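Side-chain contact in 457aa long hypothetical protein (PDB 2CSU), which is of unknown function but belongs by sequence to the CoA-binding and succinyl-CoA ligase-like families, with a Rossmann-type CoA-binding domain followed by two succinyl-CoA-synthetase-like domains: residues A[229-234]-A[284-289]. Residues are numbered along the deposited sequence; the frame is centred on the assembly and turned at random.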
loop_
_atom_site.group_PDB
_atom_site.type_symbol
_atom_site.label_atom_id
_atom_site.label_comp_id
_atom_site.label_asym_id
_atom_site.label_seq_id
_atom_site.Cartn_x
_atom_site.Cartn_y
_atom_site.Cartn_z
ATOM N N LYS A 229 7.129 -24.957 -15.579
ATOM C CA LYS A 229 8.477 -24.456 -15.282
ATOM C C LYS A 229 8.470 -23.307 -14.253
ATOM O O LYS A 229 9.108 -23.364 -13.208
ATOM C CB LYS A 229 9.095 -23.969 -16.590
ATOM C CG LYS A 229 9.208 -25.092 -17.619
ATOM C CD LYS A 229 9.796 -24.593 -18.937
ATOM C CE LYS A 229 10.175 -25.740 -19.881
ATOM N NZ LYS A 229 10.694 -25.203 -21.141
ATOM N N LYS A 230 7.761 -22.218 -14.606
ATOM C CA LYS A 230 7.631 -21.107 -13.668
ATOM C C LYS A 230 6.232 -20.501 -13.699
ATOM O O LYS A 230 5.472 -20.676 -14.643
ATOM C CB LYS A 230 8.673 -20.042 -14.013
ATOM C CG LYS A 230 9.400 -20.327 -15.329
ATOM C CD LYS A 230 10.071 -19.076 -15.901
ATOM C CE LYS A 230 11.526 -19.329 -16.314
ATOM N NZ LYS A 230 12.128 -18.083 -16.786
ATOM N N PRO A 231 5.855 -19.887 -12.566
ATOM C CA PRO A 231 4.514 -19.349 -12.363
ATOM C C PRO A 231 4.109 -18.115 -13.166
ATOM O O PRO A 231 4.934 -17.278 -13.559
ATOM C CB PRO A 231 4.458 -19.120 -10.847
ATOM C CG PRO A 231 5.843 -18.815 -10.501
ATOM C CD PRO A 231 6.635 -19.815 -11.319
ATOM N N ILE A 232 2.809 -18.041 -13.416
ATOM C CA ILE A 232 2.207 -16.948 -14.144
ATOM C C ILE A 232 1.058 -16.433 -13.279
ATOM O O ILE A 232 0.204 -17.208 -12.860
ATOM C CB ILE A 232 1.678 -17.438 -15.510
ATOM C CG1 ILE A 232 2.854 -17.934 -16.365
ATOM C CG2 ILE A 232 0.899 -16.332 -16.199
ATOM C CD1 ILE A 232 2.466 -18.600 -17.672
ATOM N N ILE A 233 1.061 -15.131 -12.996
ATOM C CA ILE A 233 0.025 -14.503 -12.179
ATOM C C ILE A 233 -0.726 -13.486 -13.045
ATOM O O ILE A 233 -0.120 -12.539 -13.563
ATOM C CB ILE A 233 0.626 -13.753 -10.949
ATOM C CG1 ILE A 233 1.442 -14.703 -10.067
ATOM C CG2 ILE A 233 -0.496 -13.184 -10.092
ATOM C CD1 ILE A 233 2.662 -15.285 -10.723
ATOM N N ALA A 234 -2.039 -13.681 -13.194
ATOM C CA ALA A 234 -2.862 -12.791 -14.010
ATOM C C ALA A 234 -3.911 -11.997 -13.249
ATOM O O ALA A 234 -4.656 -12.537 -12.434
ATOM C CB ALA A 234 -3.549 -13.585 -15.121
ATOM N N ARG A 284 6.405 -11.874 -6.930
ATOM C CA ARG A 284 7.786 -11.672 -6.513
ATOM C C ARG A 284 8.137 -12.537 -5.301
ATOM O O ARG A 284 9.144 -12.338 -4.634
ATOM C CB ARG A 284 7.968 -10.193 -6.167
ATOM C CG ARG A 284 7.263 -9.810 -4.867
ATOM C CD ARG A 284 7.887 -8.569 -4.218
ATOM N NE ARG A 284 6.880 -7.823 -3.456
ATOM C CZ ARG A 284 7.242 -7.352 -2.249
ATOM N NH1 ARG A 284 8.466 -7.562 -1.795
ATOM N NH2 ARG A 284 6.361 -6.668 -1.516
ATOM N N ALA A 285 7.248 -13.508 -5.026
ATOM C CA ALA A 285 7.513 -14.429 -3.928
ATOM C C ALA A 285 8.312 -15.640 -4.405
ATOM O O ALA A 285 8.740 -16.488 -3.632
ATOM C CB ALA A 285 6.174 -14.890 -3.354
ATOM N N PHE A 286 8.473 -15.725 -5.738
ATOM C CA PHE A 286 9.202 -16.866 -6.276
ATOM C C PHE A 286 10.711 -16.610 -6.298
ATOM O O PHE A 286 11.451 -17.170 -7.096
ATOM C CB PHE A 286 8.698 -17.127 -7.697
ATOM C CG PHE A 286 7.289 -17.644 -7.650
ATOM C CD1 PHE A 286 7.060 -18.992 -7.397
ATOM C CD2 PHE A 286 6.228 -16.783 -7.874
ATOM C CE1 PHE A 286 5.760 -19.475 -7.368
ATOM C CE2 PHE A 286 4.926 -17.276 -7.840
ATOM C CZ PHE A 286 4.686 -18.620 -7.587
ATOM N N SER A 287 11.139 -15.701 -5.403
ATOM C CA SER A 287 12.568 -15.566 -5.147
ATOM C C SER A 287 13.014 -16.617 -4.130
ATOM O O SER A 287 14.190 -16.792 -3.828
ATOM C CB SER A 287 12.822 -14.161 -4.597
ATOM O OG SER A 287 13.027 -14.233 -3.184
ATOM N N GLN A 288 12.000 -17.299 -3.562
ATOM C CA GLN A 288 12.263 -18.367 -2.607
ATOM C C GLN A 288 11.886 -19.730 -3.194
ATOM O O GLN A 288 11.294 -19.839 -4.258
ATOM C CB GLN A 288 11.425 -18.098 -1.353
ATOM C CG GLN A 288 11.811 -16.790 -0.662
ATOM C CD GLN A 288 12.888 -17.067 0.359
ATOM O OE1 GLN A 288 12.835 -18.002 1.142
ATOM N NE2 GLN A 288 13.907 -16.187 0.327
ATOM N N PRO A 289 12.288 -20.793 -2.476
ATOM C CA PRO A 289 11.992 -22.155 -2.900
ATOM C C PRO A 289 10.494 -22.456 -2.806
ATOM O O PRO A 289 9.787 -21.951 -1.944
ATOM C CB PRO A 289 12.769 -23.108 -1.994
ATOM C CG PRO A 289 13.785 -22.229 -1.270
ATOM C CD PRO A 289 13.037 -20.815 -1.232
#
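In the flavodoxin-like part of the chain, where the loop after helix 276-283 leads to strand 295-300 of another sheet, the F286 ring lies against P231, just ahead of strand 232-236, and I233 within it. P231 and F286 point at each other from opposite directions, and the proline meets the aromatic over one face: CG of P231 is modelled over the centre of the F286 ring, near its normal, a CH-pi arrangement whose exact spacing is doubtful. CD of P231 comes within 4.0 Å of CD1 of F286. I233, two residues along the chain, has its CB turned to the same side as that of P231; its CD1 comes obliquely to the ring, 4.2 Å from CE2 of F286. With CG anti to the carbonyl carbon (chi1 -69°), F286 sends its ring from the loop toward the strand. All three side chains are buried, and the contact is wholly apolar. Q447 of helix 434-450 touches both P231 and F286, while I233 also rests on M282 and A283. Backbone bonds from P231 and I233 to I206 tie this part of the chain to the parallel neighbour 205-210. The result is aromatic-proline packing of the loop between helix 276-283 and strand 295-300 against the entry to a parallel strand in an alpha/beta, flavodoxin-like fold.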